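Local atomic coordinates of uncharacterized protein (Bacteroides fragilis, PDB entry 3NNG), a protein that is of unknown function but contains an F5/8 type C (discoidin-like) domain with a bound calcium ion, a fold often used to bind carbohydrates or other ligands. Residues G88-E101 / V135-T149. The protein carries 1 engineered substitution. Numbering follows the deposited sequence.
Sequences GYNLRSAEIKVRKE and VKEFRINCLTPDNYT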
loop_
_atom_site.group_PDB
_atom_site.type_symbol
_atom_site.label_atom_id
_atom_site.label_comp_id
_atom_site.label_asym_id
_atom_site.label_seq_id
_atom_site.Cartn_x
_atom_site.Cartn_y
_atom_site.Cartn_z
ATOM N N GLY A 88 5.713 11.090 -12.637
ATOM C CA GLY A 88 4.963 10.311 -13.601
ATOM C C GLY A 88 4.884 8.836 -13.239
ATOM O O GLY A 88 4.113 8.094 -13.844
ATOM N N TYR A 89 5.671 8.406 -12.253
ATOM C CA TYR A 89 5.589 7.019 -11.760
ATOM C C TYR A 89 4.860 6.853 -10.427
ATOM O O TYR A 89 4.758 5.745 -9.908
ATOM C CB TYR A 89 6.974 6.376 -11.700
ATOM C CG TYR A 89 7.669 6.439 -13.044
ATOM C CD1 TYR A 89 7.133 5.777 -14.144
ATOM C CD2 TYR A 89 8.834 7.180 -13.225
ATOM C CE1 TYR A 89 7.738 5.832 -15.379
ATOM C CE2 TYR A 89 9.451 7.245 -14.475
ATOM C CZ TYR A 89 8.892 6.563 -15.541
ATOM O OH TYR A 89 9.470 6.593 -16.786
ATOM N N ASN A 90 4.354 7.947 -9.863
ATOM C CA ASN A 90 3.514 7.829 -8.675
ATOM C C ASN A 90 2.276 6.985 -9.000
ATOM O O ASN A 90 1.815 6.969 -10.141
ATOM C CB ASN A 90 3.080 9.204 -8.172
ATOM C CG ASN A 90 4.233 10.026 -7.635
ATOM O OD1 ASN A 90 4.108 11.241 -7.483
ATOM N ND2 ASN A 90 5.361 9.373 -7.335
ATOM N N LEU A 91 1.742 6.310 -7.987
ATOM C CA LEU A 91 0.594 5.417 -8.135
ATOM C C LEU A 91 -0.642 6.193 -8.577
ATOM O O LEU A 91 -0.972 7.221 -7.999
ATOM C CB LEU A 91 0.288 4.752 -6.797
ATOM C CG LEU A 91 -0.179 3.298 -6.678
ATOM C CD1 LEU A 91 -1.060 3.153 -5.440
ATOM C CD2 LEU A 91 -0.870 2.757 -7.915
ATOM N N ARG A 92 -1.345 5.664 -9.570
ATOM C CA ARG A 92 -2.508 6.313 -10.156
ATOM C C ARG A 92 -3.795 5.557 -9.788
ATOM O O ARG A 92 -4.799 6.161 -9.399
ATOM C CB ARG A 92 -2.351 6.315 -11.673
ATOM C CG ARG A 92 -2.606 7.614 -12.347
ATOM C CD ARG A 92 -3.929 8.207 -11.945
ATOM N NE ARG A 92 -3.699 9.509 -11.340
ATOM C CZ ARG A 92 -3.069 10.507 -11.949
ATOM N NH1 ARG A 92 -2.620 10.356 -13.189
ATOM N NH2 ARG A 92 -2.894 11.658 -11.316
ATOM N N SER A 93 -3.772 4.235 -9.934
ATOM C CA SER A 93 -4.936 3.419 -9.580
ATOM C C SER A 93 -4.539 2.046 -9.032
ATOM O O SER A 93 -3.531 1.466 -9.440
ATOM C CB SER A 93 -5.870 3.256 -10.788
ATOM O OG SER A 93 -5.194 2.639 -11.873
ATOM N N ALA A 94 -5.339 1.522 -8.112
ATOM C CA ALA A 94 -5.011 0.246 -7.487
ATOM C C ALA A 94 -6.261 -0.495 -7.108
ATOM O O ALA A 94 -7.343 0.092 -7.014
ATOM C CB ALA A 94 -4.142 0.452 -6.230
ATOM N N GLU A 95 -6.079 -1.786 -6.873
ATOM C CA GLU A 95 -7.114 -2.655 -6.354
ATOM C C GLU A 95 -6.586 -3.304 -5.077
ATOM O O GLU A 95 -5.392 -3.585 -4.964
ATOM C CB GLU A 95 -7.455 -3.722 -7.385
ATOM C CG GLU A 95 -8.742 -4.453 -7.113
ATOM C CD GLU A 95 -9.689 -4.407 -8.298
ATOM O OE1 GLU A 95 -9.202 -4.226 -9.440
ATOM O OE2 GLU A 95 -10.915 -4.552 -8.083
ATOM N N ILE A 96 -7.479 -3.530 -4.120
ATOM C CA ILE A 96 -7.112 -4.061 -2.808
ATOM C C ILE A 96 -7.700 -5.454 -2.577
ATOM O O ILE A 96 -8.863 -5.692 -2.882
ATOM C CB ILE A 96 -7.637 -3.138 -1.674
ATOM C CG1 ILE A 96 -6.944 -1.773 -1.710
ATOM C CG2 ILE A 96 -7.464 -3.796 -0.316
ATOM C CD1 ILE A 96 -5.440 -1.843 -1.617
ATOM N N LYS A 97 -6.894 -6.363 -2.026
ATOM C CA LYS A 97 -7.394 -7.629 -1.501
ATOM C C LYS A 97 -6.947 -7.777 -0.053
ATOM O O LYS A 97 -5.829 -7.402 0.294
ATOM C CB LYS A 97 -6.885 -8.827 -2.314
ATOM C CG LYS A 97 -7.297 -8.813 -3.782
ATOM C CD LYS A 97 -7.060 -10.168 -4.439
ATOM C CE LYS A 97 -8.088 -10.435 -5.537
ATOM N NZ LYS A 97 -8.048 -9.462 -6.674
ATOM N N VAL A 98 -7.821 -8.334 0.786
ATOM C CA VAL A 98 -7.463 -8.659 2.166
ATOM C C VAL A 98 -7.803 -10.105 2.467
ATOM O O VAL A 98 -8.619 -10.719 1.776
ATOM C CB VAL A 98 -8.200 -7.763 3.179
ATOM C CG1 VAL A 98 -7.852 -6.294 2.938
ATOM C CG2 VAL A 98 -9.699 -7.960 3.047
ATOM N N ARG A 99 -7.156 -10.643 3.495
ATOM C CA ARG A 99 -7.464 -11.967 4.015
ATOM C C ARG A 99 -7.754 -11.800 5.508
ATOM O O ARG A 99 -6.967 -11.207 6.246
ATOM C CB ARG A 99 -6.280 -12.919 3.801
ATOM C CG ARG A 99 -6.613 -14.399 3.941
ATOM C CD ARG A 99 -5.359 -15.259 3.803
ATOM N NE ARG A 99 -4.287 -14.790 4.687
ATOM C CZ ARG A 99 -4.231 -15.013 5.999
ATOM N NH1 ARG A 99 -5.190 -15.711 6.605
ATOM N NH2 ARG A 99 -3.216 -14.525 6.714
ATOM N N LYS A 100 -8.895 -12.299 5.952
ATOM C CA LYS A 100 -9.245 -12.177 7.355
ATOM C C LYS A 100 -8.551 -13.278 8.141
ATOM O O LYS A 100 -8.253 -14.347 7.594
ATOM C CB LYS A 100 -10.767 -12.190 7.534
ATOM C CG LYS A 100 -11.436 -10.949 6.924
ATOM C CD LYS A 100 -12.918 -11.158 6.638
ATOM C CE LYS A 100 -13.799 -10.539 7.726
ATOM N NZ LYS A 100 -15.041 -9.921 7.165
ATOM N N GLU A 101 -8.270 -13.001 9.412
ATOM C CA GLU A 101 -7.601 -13.958 10.286
ATOM C C GLU A 101 -8.349 -15.281 10.326
ATOM O O GLU A 101 -9.568 -15.302 10.414
ATOM C CB GLU A 101 -7.475 -13.399 11.696
ATOM C CG GLU A 101 -6.792 -14.358 12.662
ATOM C CD GLU A 101 -6.369 -13.681 13.955
ATOM O OE1 GLU A 101 -7.245 -13.103 14.640
ATOM O OE2 GLU A 101 -5.160 -13.725 14.282
ATOM N N VAL A 135 -8.717 -8.090 9.561
ATOM C CA VAL A 135 -7.792 -8.214 8.439
ATOM C C VAL A 135 -6.433 -8.685 8.951
ATOM O O VAL A 135 -5.814 -8.015 9.781
ATOM C CB VAL A 135 -7.649 -6.899 7.657
ATOM C CG1 VAL A 135 -6.482 -6.988 6.698
ATOM C CG2 VAL A 135 -8.957 -6.582 6.887
ATOM N N LYS A 136 -5.984 -9.847 8.485
ATOM C CA LYS A 136 -4.671 -10.382 8.897
ATOM C C LYS A 136 -3.612 -10.141 7.825
ATOM O O LYS A 136 -2.435 -9.971 8.132
ATOM C CB LYS A 136 -4.763 -11.881 9.224
ATOM C CG LYS A 136 -3.474 -12.524 9.779
ATOM C CD LYS A 136 -2.976 -11.765 10.993
ATOM C CE LYS A 136 -2.037 -12.593 11.857
ATOM N NZ LYS A 136 -0.681 -12.814 11.300
ATOM N N GLU A 137 -4.044 -10.110 6.567
ATOM C CA GLU A 137 -3.149 -9.857 5.439
ATOM C C GLU A 137 -3.779 -8.846 4.451
ATOM O O GLU A 137 -4.978 -8.898 4.178
ATOM C CB GLU A 137 -2.835 -11.186 4.734
ATOM C CG GLU A 137 -1.605 -11.176 3.858
ATOM C CD GLU A 137 -1.118 -12.586 3.522
ATOM O OE1 GLU A 137 -1.806 -13.559 3.926
ATOM O OE2 GLU A 137 -0.057 -12.709 2.853
ATOM N N PHE A 138 -2.965 -7.937 3.919
ATOM C CA PHE A 138 -3.436 -6.874 3.031
ATOM C C PHE A 138 -2.548 -6.851 1.804
ATOM O O PHE A 138 -1.324 -6.853 1.930
ATOM C CB PHE A 138 -3.359 -5.530 3.767
ATOM C CG PHE A 138 -3.585 -4.304 2.898
ATOM C CD1 PHE A 138 -2.563 -3.783 2.126
ATOM C CD2 PHE A 138 -4.797 -3.620 2.934
ATOM C CE1 PHE A 138 -2.749 -2.641 1.358
ATOM C CE2 PHE A 138 -5.003 -2.484 2.170
ATOM C CZ PHE A 138 -3.970 -1.979 1.380
ATOM N N ARG A 139 -3.158 -6.849 0.618
ATOM C CA ARG A 139 -2.406 -6.698 -0.630
ATOM C C ARG A 139 -2.950 -5.550 -1.465
ATOM O O ARG A 139 -4.168 -5.402 -1.612
ATOM C CB ARG A 139 -2.421 -7.982 -1.472
ATOM C CG ARG A 139 -1.492 -7.904 -2.715
ATOM C CD ARG A 139 -1.188 -9.296 -3.315
ATOM N NE ARG A 139 -0.597 -10.204 -2.332
ATOM C CZ ARG A 139 0.057 -11.327 -2.645
ATOM N NH1 ARG A 139 0.217 -11.684 -3.913
ATOM N NH2 ARG A 139 0.552 -12.102 -1.689
ATOM N N ILE A 140 -2.049 -4.749 -2.026
ATOM C CA ILE A 140 -2.452 -3.754 -3.000
ATOM C C ILE A 140 -1.895 -4.067 -4.391
ATOM O O ILE A 140 -0.685 -4.036 -4.609
ATOM C CB ILE A 140 -2.104 -2.311 -2.532
ATOM C CG1 ILE A 140 -2.537 -1.275 -3.571
ATOM C CG2 ILE A 140 -0.625 -2.178 -2.194
ATOM C CD1 ILE A 140 -2.492 0.172 -3.051
ATOM N N ASN A 141 -2.786 -4.397 -5.324
ATOM C CA ASN A 141 -2.410 -4.632 -6.716
ATOM C C ASN A 141 -2.456 -3.318 -7.488
ATOM O O ASN A 141 -3.547 -2.760 -7.701
ATOM C CB ASN A 141 -3.351 -5.656 -7.361
ATOM C CG ASN A 141 -3.177 -7.051 -6.774
ATOM O OD1 ASN A 141 -2.061 -7.568 -6.718
ATOM N ND2 ASN A 141 -4.277 -7.662 -6.324
ATOM N N CYS A 142 -1.279 -2.824 -7.881
ATOM C CA CYS A 142 -1.150 -1.533 -8.536
ATOM C C CYS A 142 -1.455 -1.682 -10.011
ATOM O O CYS A 142 -0.801 -2.455 -10.704
ATOM C CB CYS A 142 0.257 -0.954 -8.310
ATOM S SG CYS A 142 0.595 -0.773 -6.520
ATOM N N LEU A 143 -2.471 -0.957 -10.465
ATOM C CA LEU A 143 -2.942 -1.047 -11.845
ATOM C C LEU A 143 -2.244 -0.058 -12.778
ATOM O O LEU A 143 -1.713 -0.453 -13.818
ATOM C CB LEU A 143 -4.466 -0.871 -11.906
ATOM C CG LEU A 143 -5.233 -1.915 -11.087
ATOM C CD1 LEU A 143 -6.734 -1.617 -11.081
ATOM C CD2 LEU A 143 -4.953 -3.342 -11.598
ATOM N N THR A 144 -2.248 1.225 -12.424
ATOM C CA THR A 144 -1.510 2.198 -13.214
ATOM C C THR A 144 -0.719 3.115 -12.278
ATOM O O THR A 144 -1.118 3.314 -11.136
ATOM C CB THR A 144 -2.447 3.055 -14.116
ATOM O OG1 THR A 144 -3.329 3.820 -13.290
ATOM C CG2 THR A 144 -3.276 2.173 -15.068
ATOM N N PRO A 145 0.408 3.662 -12.762
ATOM C CA PRO A 145 0.908 3.407 -14.120
ATOM C C PRO A 145 1.349 1.958 -14.291
ATOM O O PRO A 145 1.672 1.311 -13.295
ATOM C CB PRO A 145 2.105 4.362 -14.248
ATOM C CG PRO A 145 2.487 4.709 -12.871
ATOM C CD PRO A 145 1.226 4.657 -12.050
ATOM N N ASP A 146 1.347 1.450 -15.526
ATOM C CA ASP A 146 1.678 0.043 -15.766
ATOM C C ASP A 146 3.115 -0.215 -16.216
ATOM O O ASP A 146 3.493 -1.357 -16.491
ATOM C CB ASP A 146 0.668 -0.634 -16.712
ATOM C CG ASP A 146 0.677 -0.059 -18.121
ATOM O OD1 ASP A 146 1.619 0.674 -18.503
ATOM O OD2 ASP A 146 -0.286 -0.354 -18.856
ATOM N N ASN A 147 3.921 0.836 -16.285
ATOM C CA ASN A 147 5.322 0.642 -16.639
ATOM C C ASN A 147 6.211 0.505 -15.400
ATOM O O ASN A 147 6.932 -0.484 -15.252
ATOM C CB ASN A 147 5.838 1.717 -17.611
ATOM C CG ASN A 147 5.584 3.142 -17.123
ATOM O OD1 ASN A 147 4.837 3.374 -16.166
ATOM N ND2 ASN A 147 6.216 4.107 -17.787
ATOM N N TYR A 148 6.154 1.503 -14.524
ATOM C CA TYR A 148 6.880 1.474 -13.260
ATOM C C TYR A 148 6.066 2.249 -12.244
ATOM O O TYR A 148 5.421 3.228 -12.597
ATOM C CB TYR A 148 8.264 2.108 -13.406
ATOM C CG TYR A 148 9.136 1.451 -14.465
ATOM C CD1 TYR A 148 9.090 1.875 -15.787
ATOM C CD2 TYR A 148 10.005 0.416 -14.139
ATOM C CE1 TYR A 148 9.882 1.293 -16.758
ATOM C CE2 TYR A 148 10.803 -0.186 -15.106
ATOM C CZ TYR A 148 10.734 0.258 -16.416
ATOM O OH TYR A 148 11.510 -0.324 -17.388
ATOM N N THR A 149 6.081 1.813 -10.988
ATOM C CA THR A 149 5.447 2.584 -9.929
ATOM C C THR A 149 5.938 2.114 -8.552
ATOM O O THR A 149 6.811 1.241 -8.449
ATOM C CB THR A 149 3.877 2.532 -10.049
ATOM O OG1 THR A 149 3.273 3.512 -9.194
ATOM C CG2 THR A 149 3.328 1.146 -9.696
#
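Ile96 lays its CD1 methyl against both Phe138 and Ile140, 3.3 Å from CZ of the Phe138 ring and 3.5 Å from CB of Ile140, the latter closer than usual van der Waals contact. With CG1 anti to the carbonyl carbon (chi1 -66°), a second bend (chi2 -57°) swings CD1 across to the neighbouring strand, while CG2 approaches CE2 of the same ring. Ala94 CB, 3.6 Å from Ile140 CG1, continues this buried face, and Leu91 meets Ile140 tip to tip and rests CD2 near Cys142 CB. At the other end, Val98 crosses Val135 at about a right angle. Strands 93-100 and 135-144 run antiparallel, with paired backbone bonds joining Glu95 to Asn141 and Lys97 to Arg139. Classic beta bulges bound this regular middle: Arg99 faces Lys136 and Glu137, Ser93 faces Leu143 and Thr144, and Arg92 N and Ser93 N reach Thr144 O from the same face of the Thr144 carbonyl plane. Past the cis peptide before Pro145, buried Thr149 donates from OG1 to Tyr89 O at 2.8 Å. Leu74 and Phe77 of strand 71-79 pack on Phe138 and Ile96, placing the apolar face in the core of the beta-sandwich expected of discoidin-like domains.

The reverse face is more open and polar. Arg99 approaches Glu137 side-on: NE lies 2.9 Å from OE1, and NH2 makes a longer bond to that oxygen, which sits in the guanidinium plane. NH1 of Arg99 bonds to Glu103 O. Farther along, Ser93 OG and Thr144 OG1 share a 2.6 Å hydrogen bond. Regular pairing and the apolar face thus hold the strands together, while the partly exposed Arg99–Glu137 pair probably adds charge complementarity at one end.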